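Local structure of DUF2442 domain-containing protein (Nitrosomonas europaea, 2AUW) at residues M119-Y122 with Y123-H127; E93-G96 with D97-H100; E68-D71 with T72-G75; N103-L106 with T107-A110. The protein is of unknown function but may bind DNA through its helical part. All coordinates share one frame; numbering follows the deposited sequence.

Contact 1. Residues M119-Y122 with Y123-H127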
# COMPACT_ATOMS: atom_id res chain seq x y z
N MSE B 119 -6.46 -0.80 10.06
CA MSE B 119 -7.93 -0.87 10.07
C MSE B 119 -8.54 0.49 9.71
O MSE B 119 -9.55 0.55 9.01
CB MSE B 119 -8.46 -1.36 11.41
CG MSE B 119 -8.42 -2.87 11.51
SE MSE B 119 -9.94 -3.50 10.43
CE MSE B 119 -10.52 -4.94 11.72
N VAL B 120 -7.95 1.56 10.21
CA VAL B 120 -8.33 2.90 9.77
C VAL B 120 -8.27 3.01 8.23
O VAL B 120 -9.22 3.49 7.61
CB VAL B 120 -7.46 4.01 10.44
CG1 VAL B 120 -7.78 5.41 9.87
CG2 VAL B 120 -7.68 3.98 11.97
N SER B 121 -7.15 2.62 7.64
CA SER B 121 -7.01 2.60 6.19
C SER B 121 -8.08 1.72 5.50
O SER B 121 -8.69 2.14 4.52
CB SER B 121 -5.63 2.09 5.81
OG SER B 121 -5.49 2.07 4.40
N TYR B 122 -8.32 0.53 6.02
CA TYR B 122 -9.34 -0.35 5.41
C TYR B 122 -10.72 0.28 5.35
O TYR B 122 -11.40 0.21 4.32
CB TYR B 122 -9.38 -1.72 6.10
CG TYR B 122 -8.45 -2.74 5.42
CD1 TYR B 122 -8.96 -3.92 4.87
CD2 TYR B 122 -7.08 -2.49 5.28
CE1 TYR B 122 -8.15 -4.85 4.24
CE2 TYR B 122 -6.23 -3.44 4.66
CZ TYR B 122 -6.78 -4.61 4.14
OH TYR B 122 -5.97 -5.56 3.52
N TYR B 123 -11.10 0.92 6.45
CA TYR B 123 -12.37 1.65 6.55
C TYR B 123 -12.41 2.85 5.62
O TYR B 123 -13.40 3.09 4.92
CB TYR B 123 -12.63 2.10 7.99
CG TYR B 123 -12.83 0.99 9.02
CD1 TYR B 123 -12.39 1.16 10.33
CD2 TYR B 123 -13.48 -0.21 8.69
CE1 TYR B 123 -12.58 0.15 11.32
CE2 TYR B 123 -13.66 -1.21 9.66
CZ TYR B 123 -13.20 -1.04 10.96
OH TYR B 123 -13.38 -2.04 11.90
N ARG B 124 -11.31 3.62 5.62
CA ARG B 124 -11.19 4.83 4.82
C ARG B 124 -11.34 4.53 3.31
O ARG B 124 -11.89 5.34 2.57
CB ARG B 124 -9.80 5.45 5.07
CG ARG B 124 -9.61 6.87 4.63
CD ARG B 124 -8.15 7.29 4.77
NE ARG B 124 -7.31 6.93 3.62
CZ ARG B 124 -7.20 7.65 2.49
NH1 ARG B 124 -6.40 7.24 1.52
NH2 ARG B 124 -7.88 8.78 2.32
N THR B 125 -10.76 3.40 2.87
CA THR B 125 -10.64 3.06 1.45
C THR B 125 -11.76 2.10 0.99
O THR B 125 -11.73 1.62 -0.13
CB THR B 125 -9.29 2.45 1.18
OG1 THR B 125 -9.17 1.24 1.95
CG2 THR B 125 -8.17 3.43 1.54
N ALA B 126 -12.72 1.82 1.88
CA ALA B 126 -13.87 0.92 1.60
C ALA B 126 -13.42 -0.52 1.33
O ALA B 126 -14.05 -1.24 0.56
CB ALA B 126 -14.75 1.47 0.43
N HIS B 127 -12.30 -0.90 1.94
CA HIS B 127 -11.74 -2.26 1.81
C HIS B 127 -12.44 -3.18 2.83
O HIS B 127 -12.47 -4.39 2.63
CB HIS B 127 -10.21 -2.22 2.01
CG HIS B 127 -9.46 -3.37 1.38
ND1 HIS B 127 -10.03 -4.60 1.12
CD2 HIS B 127 -8.16 -3.49 1.00
CE1 HIS B 127 -9.13 -5.42 0.59
NE2 HIS B 127 -7.98 -4.76 0.50
O HOH W 1 -5.21 4.65 3.60
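The Tyr-122 ring and the His-127 imidazole lie one over the other although the helix ends between them. They form an offset stack, with centroids 4.1 Å apart and planes 10° from parallel. Tyr-122 CE1 sits over the centre of the imidazole. In return, His-127 CD2 lies over the rim of the phenol. His-127 has CG anti to its backbone N (chi1 -157°), which sends its ring out next to the tyrosine, their ends in the same direction. Phe-8 also stacks on His-127. With an alanine in place of Tyr-122, the imidazole would probably lose this aromatic neighbour on one face and be freer to turn.

One turn back, the SE atom of selenomethionine Met-119 reaches the phenol end of Tyr-123, 4.1 Å from its CZ. This is an oblique Met-aromatic contact. The carbonyl O of Met-119 also lies over a face of the Tyr-123 ring, 3.2 Å from CD1.

Ser-121 O is gripped twice, by Thr-125 N at 2.9 Å and by Thr-125 OG1 at 2.8 Å. The same OG1 binds a glycerol. A water joins Ser-121 OG to Arg-124 NE, which it meets at the guanidinium edge. The rest of that group is held by Asn-4 O and the carboxylate of Glu-5.

From Thr-125 on, the chain leaves helical geometry, and Ala-126 takes positive phi. His-127 N then bonds back to Tyr-122 O at 2.8 Å, while Ala-126 N makes a weak bond to Tyr-123 O. This Schellman motif closes helix 117-124, probably the second helix of a helix-turn-helix.

Contact 2. Residues E93-G96 with D97-H100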
# COMPACT_ATOMS: atom_id res chain seq x y z
N GLU B 93 -17.09 7.47 3.13
CA GLU B 93 -17.12 8.95 3.07
C GLU B 93 -17.47 9.60 4.39
O GLU B 93 -16.84 10.57 4.77
CB GLU B 93 -18.07 9.45 1.97
CG GLU B 93 -17.56 9.14 0.59
CD GLU B 93 -18.38 9.77 -0.52
OE1 GLU B 93 -19.42 10.40 -0.26
OE2 GLU B 93 -17.99 9.62 -1.67
N MSE B 94 -18.43 9.04 5.12
CA MSE B 94 -18.75 9.51 6.47
C MSE B 94 -17.50 9.42 7.36
O MSE B 94 -17.17 10.35 8.11
CB MSE B 94 -19.92 8.70 7.06
CG MSE B 94 -21.27 9.10 6.49
SE MSE B 94 -22.62 7.79 6.93
CE MSE B 94 -22.64 7.99 8.87
N PHE B 95 -16.79 8.30 7.23
CA PHE B 95 -15.58 8.04 7.99
C PHE B 95 -14.45 9.00 7.58
O PHE B 95 -13.77 9.59 8.43
CB PHE B 95 -15.15 6.57 7.81
CG PHE B 95 -13.99 6.15 8.68
CD1 PHE B 95 -14.20 5.83 10.03
CD2 PHE B 95 -12.69 6.08 8.17
CE1 PHE B 95 -13.15 5.44 10.88
CE2 PHE B 95 -11.61 5.68 9.00
CZ PHE B 95 -11.85 5.35 10.37
N GLY B 96 -14.24 9.13 6.27
CA GLY B 96 -13.25 10.09 5.74
C GLY B 96 -13.55 11.54 6.10
O GLY B 96 -12.63 12.30 6.43
N ASP B 97 -14.82 11.92 6.08
CA ASP B 97 -15.26 13.26 6.52
C ASP B 97 -14.93 13.49 8.00
O ASP B 97 -14.46 14.57 8.37
CB ASP B 97 -16.76 13.43 6.31
CG ASP B 97 -17.15 13.62 4.84
OD1 ASP B 97 -16.27 13.69 3.96
OD2 ASP B 97 -18.36 13.69 4.58
N TRP B 98 -15.18 12.48 8.84
CA TRP B 98 -14.79 12.53 10.25
C TRP B 98 -13.29 12.74 10.45
O TRP B 98 -12.89 13.55 11.28
CB TRP B 98 -15.30 11.29 11.02
CG TRP B 98 -14.73 11.14 12.40
CD1 TRP B 98 -15.18 11.72 13.55
CD2 TRP B 98 -13.63 10.30 12.77
NE1 TRP B 98 -14.40 11.31 14.62
CE2 TRP B 98 -13.44 10.44 14.16
CE3 TRP B 98 -12.77 9.44 12.05
CZ2 TRP B 98 -12.44 9.76 14.85
CZ3 TRP B 98 -11.75 8.77 12.74
CH2 TRP B 98 -11.60 8.95 14.12
N MSE B 99 -12.46 12.03 9.68
CA MSE B 99 -11.01 12.26 9.71
C MSE B 99 -10.65 13.69 9.26
O MSE B 99 -9.90 14.42 9.95
CB MSE B 99 -10.28 11.24 8.84
CG MSE B 99 -10.33 9.78 9.35
SE MSE B 99 -9.30 8.61 8.16
CE MSE B 99 -9.86 9.36 6.55
N HIS B 100 -11.19 14.08 8.12
CA HIS B 100 -10.91 15.38 7.54
C HIS B 100 -11.27 16.54 8.48
O HIS B 100 -10.42 17.39 8.79
CB HIS B 100 -11.58 15.56 6.17
CG HIS B 100 -11.05 16.76 5.42
ND1 HIS B 100 -11.73 17.95 5.36
CD2 HIS B 100 -9.88 16.96 4.78
CE1 HIS B 100 -11.02 18.83 4.68
NE2 HIS B 100 -9.88 18.26 4.32
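This is side-chain packing along one face of helix 92-101, between residues three and four apart. Phe-95, Trp-98 and selenomethionine Met-99 carry it, and all three are buried.

Trp-98 runs next to Phe-95, the two side chains leaving the helix in a similar direction. Its CE3 is set over the rim of one phenyl face, 4.2 Å from Phe-95 CE1. The ring planes are inclined by 38°. Both residues have CG anti to the backbone N (chi1 -173° for Phe-95, 169° for Trp-98), which keeps the rings together. The indole also turns an edge to the carbonyl O of Phe-95, which lies in its plane.

Met-99 comes to the phenyl group from another direction. Its SE is 3.8 Å from Phe-95 CE2, an oblique Met-aromatic contact. The chain then bends at its last torsion, and Met-99 CE settles 3.6 Å from Gly-96 CA.

Backbone bonds such as Met-99 N to Phe-95 O, 3.0 Å, hold the spacing. Val-120, Leu-113 and Cys-138 from three other helices meet Phe-95. The arrangement is that of an amphipathic helix, its apolar face packed against the neighbouring helices and its polar face toward solvent.

Contact 3. Residues E68-D71 with T72-G75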
# COMPACT_ATOMS: atom_id res chain seq x y z
N GLU B 68 -22.41 6.76 -15.75
CA GLU B 68 -22.57 7.77 -16.76
C GLU B 68 -23.87 7.58 -17.56
O GLU B 68 -24.34 6.46 -17.73
CB GLU B 68 -21.37 7.74 -17.72
CG GLU B 68 -21.54 8.66 -18.93
CD GLU B 68 -20.31 8.65 -19.78
OE1 GLU B 68 -19.40 9.47 -19.50
OE2 GLU B 68 -20.25 7.82 -20.72
N TRP B 69 -24.42 8.70 -18.01
CA TRP B 69 -25.57 8.71 -18.91
C TRP B 69 -25.09 9.46 -20.13
O TRP B 69 -25.03 8.89 -21.22
CB TRP B 69 -26.80 9.40 -18.31
CG TRP B 69 -27.49 8.63 -17.21
CD1 TRP B 69 -28.56 7.81 -17.33
CD2 TRP B 69 -27.13 8.63 -15.82
NE1 TRP B 69 -28.92 7.31 -16.09
CE2 TRP B 69 -28.02 7.78 -15.15
CE3 TRP B 69 -26.12 9.28 -15.07
CZ2 TRP B 69 -27.96 7.56 -13.78
CZ3 TRP B 69 -26.04 9.03 -13.70
CH2 TRP B 69 -26.96 8.20 -13.07
N PHE B 70 -24.70 10.72 -19.95
CA PHE B 70 -24.07 11.49 -21.02
C PHE B 70 -22.58 11.77 -20.80
O PHE B 70 -21.78 11.58 -21.71
CB PHE B 70 -24.84 12.79 -21.31
CG PHE B 70 -26.31 12.60 -21.55
CD1 PHE B 70 -27.24 12.97 -20.59
CD2 PHE B 70 -26.77 12.04 -22.75
CE1 PHE B 70 -28.60 12.78 -20.80
CE2 PHE B 70 -28.14 11.85 -22.98
CZ PHE B 70 -29.06 12.22 -22.00
N ASP B 71 -22.20 12.21 -19.59
CA ASP B 71 -20.82 12.61 -19.33
C ASP B 71 -20.38 12.43 -17.87
O ASP B 71 -20.57 13.33 -17.03
CB ASP B 71 -20.59 14.07 -19.75
CG ASP B 71 -19.14 14.49 -19.61
OD1 ASP B 71 -18.24 13.62 -19.61
OD2 ASP B 71 -18.90 15.71 -19.49
N THR B 72 -19.77 11.27 -17.59
CA THR B 72 -19.12 11.00 -16.30
C THR B 72 -19.82 11.68 -15.09
O THR B 72 -19.18 12.38 -14.30
CB THR B 72 -17.64 11.44 -16.34
OG1 THR B 72 -17.58 12.83 -16.70
CG2 THR B 72 -16.85 10.62 -17.36
N GLU B 73 -21.13 11.48 -14.95
CA GLU B 73 -21.90 12.26 -13.98
C GLU B 73 -21.56 11.95 -12.52
O GLU B 73 -21.34 12.88 -11.73
CB GLU B 73 -23.41 12.15 -14.21
CG GLU B 73 -23.90 12.91 -15.45
CD GLU B 73 -23.74 12.12 -16.75
OE1 GLU B 73 -24.20 12.59 -17.80
OE2 GLU B 73 -23.15 11.02 -16.70
N PHE B 74 -21.51 10.66 -12.16
CA PHE B 74 -21.23 10.33 -10.74
C PHE B 74 -20.04 9.40 -10.55
O PHE B 74 -20.07 8.28 -11.06
CB PHE B 74 -22.43 9.68 -10.08
CG PHE B 74 -23.69 10.49 -10.17
CD1 PHE B 74 -24.86 9.90 -10.62
CD2 PHE B 74 -23.71 11.82 -9.78
CE1 PHE B 74 -26.04 10.63 -10.70
CE2 PHE B 74 -24.89 12.57 -9.86
CZ PHE B 74 -26.06 11.97 -10.32
N GLY B 75 -19.04 9.84 -9.78
CA GLY B 75 -17.89 9.00 -9.43
C GLY B 75 -18.33 7.70 -8.77
O GLY B 75 -19.27 7.70 -7.96
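Glu-73 bends at chi2 (84°), and this curls its carboxylate back onto the backbone N-H groups of residues 69 to 71. Glu-68 does the reverse: its chain is extended, with CG anti to the backbone N (chi1 173°), and reaches forward to Thr-72.

Glu-73 OE1 takes two donors. Phe-70 N lies 2.9 Å away on the syn side, near the carboxylate plane. Asp-71 N, at 2.7 Å, comes from well above that plane. Glu-73 OE2 accepts from Trp-69 N at 3.0 Å, again from out of the plane. Three amides thus hold one carboxylate and fix its rotation. They would be expected to favour its charged form, although the Glu-68 carboxylate is close by.

Glu-68 OE1 receives Thr-72 N at 2.7 Å through its anti lone pair, in a nearly straight bond (168°). The Thr-72 backbone has positive phi here, where the chain reverses. His-59 binds the other oxygen, Glu-68 OE2.

Beside the polar turn, Trp-69 CZ3 lies 3.4 Å from Phe-74 CE1, the two rings meeting obliquely. Glu-73 CB lies over the centre of the Phe-74 ring.

The turn links strand 67-68 to helix 76-86, with Gly-75 as the N-cap. Phe-74 packs on Ile-39 and Leu-40 of helix 37-42 and edge-to-face with Trp-82. Trp-69 meets Phe-55 of helix 52-55.

Contact 4. Residues N103-L106 with T107-A110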
# COMPACT_ATOMS: atom_id res chain seq x y z
N ASN B 103 -8.92 16.87 11.26
CA ASN B 103 -7.51 16.88 10.82
C ASN B 103 -6.68 15.66 11.23
O ASN B 103 -5.49 15.77 11.56
CB ASN B 103 -6.82 18.18 11.25
CG ASN B 103 -6.82 19.20 10.16
OD1 ASN B 103 -7.61 20.14 10.17
ND2 ASN B 103 -5.95 19.00 9.19
N LEU B 104 -7.31 14.50 11.17
CA LEU B 104 -6.70 13.24 11.60
C LEU B 104 -5.94 12.58 10.47
O LEU B 104 -6.38 12.65 9.32
CB LEU B 104 -7.77 12.27 12.13
CG LEU B 104 -8.63 12.73 13.31
CD1 LEU B 104 -9.49 11.60 13.82
CD2 LEU B 104 -7.79 13.26 14.44
N SER B 105 -4.81 11.95 10.79
CA SER B 105 -4.09 11.05 9.90
C SER B 105 -4.42 9.59 10.27
O SER B 105 -5.14 9.36 11.24
CB SER B 105 -2.58 11.24 10.07
OG SER B 105 -2.14 10.82 11.36
N LEU B 106 -3.86 8.63 9.54
CA LEU B 106 -3.95 7.22 9.93
C LEU B 106 -3.52 7.02 11.39
O LEU B 106 -4.20 6.33 12.15
CB LEU B 106 -3.10 6.33 9.02
CG LEU B 106 -3.52 6.16 7.56
CD1 LEU B 106 -2.64 5.09 6.92
CD2 LEU B 106 -5.03 5.81 7.39
N THR B 107 -2.40 7.65 11.76
CA THR B 107 -1.88 7.57 13.14
C THR B 107 -2.84 8.13 14.18
O THR B 107 -3.20 7.42 15.10
CB THR B 107 -0.48 8.25 13.27
OG1 THR B 107 0.45 7.54 12.45
CG2 THR B 107 0.01 8.20 14.72
N THR B 108 -3.26 9.39 14.01
CA THR B 108 -4.06 10.06 15.03
C THR B 108 -5.50 9.49 15.04
O THR B 108 -6.12 9.39 16.11
CB THR B 108 -4.02 11.61 14.90
OG1 THR B 108 -4.36 12.01 13.58
CG2 THR B 108 -2.60 12.15 15.22
N ALA B 109 -6.01 9.05 13.88
CA ALA B 109 -7.32 8.37 13.86
C ALA B 109 -7.25 7.03 14.59
O ALA B 109 -8.14 6.69 15.37
CB ALA B 109 -7.87 8.19 12.43
N ALA B 110 -6.19 6.27 14.35
CA ALA B 110 -6.01 4.98 15.04
C ALA B 110 -5.92 5.18 16.56
O ALA B 110 -6.60 4.47 17.32
CB ALA B 110 -4.76 4.24 14.52
O HOH W 2 -4.03 14.65 13.49
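Ser-105 and Thr-108 exchange hydrogen bonds at the start of helix 106-113. Each hydroxyl sits between its own backbone N and carbonyl carbon, with chi1 67° for Ser-105 and 53° for Thr-108. In this position each can fold back onto the backbone of the other residue. Thr-108 N donates to Ser-105 OG at 3.2 Å, and the bond is almost straight (170°). Ser-105 N donates to Thr-108 OG1 at 2.8 Å. The two bonds make a capping box, with Ser-105 as the N-cap.

Thr-108 OG1 has a further partner. A water 2.7 Å from Thr-108 OG1 donates to Asn-103 O, so the threonine hydroxyl is tied to the turn before the helix as well. A valine in place of Thr-108 would probably leave Ser-105 N without its acceptor and cut this water link.

The two methyls of Leu-104 reach different residues. CD2 lies 3.8 Å from Thr-108 OG1, while CD1 meets Ala-109 CB at 4.0 Å and continues onto Trp-98. The hydroxyl of Thr-107 is turned the other way and bonds Arg-117. Leu-106 packs on Val-120 and on Pro-44 of the second subunit.

Helical bonding starts at once, with Ala-109 N on Ser-105 O at 2.8 Å. Just upstream, Asn-103 has positive phi and is the C-prime residue of the Schellman motif ending helix 92-101. The chemistry implies that side-chain oxygens fix where the helix begins: Thr-108 N, a first-turn amide, is given Ser-105 OG, and the N-cap amide is given Thr-108 OG1.

In the fold
Contacts 1, 2 and 4 belong to one helical unit, with centres about 11 to 12 Å apart, and they touch. Val-120 of contact 1 packs on residues of both others. Contact 3 stands apart, its centre about 24 Å or more from theirs, in the part that carries the strands. Contact 2 has the aromatic core of the helices, with one polar side facing outward. Contact 1 is mostly buried and ends a helix; contact 4 is partly buried and begins one, with hydroxyls doing the work. In contact 3, also partly buried, carboxylates serve a turn that follows strand 67-68, and they bind backbone amides rather than cap a helix.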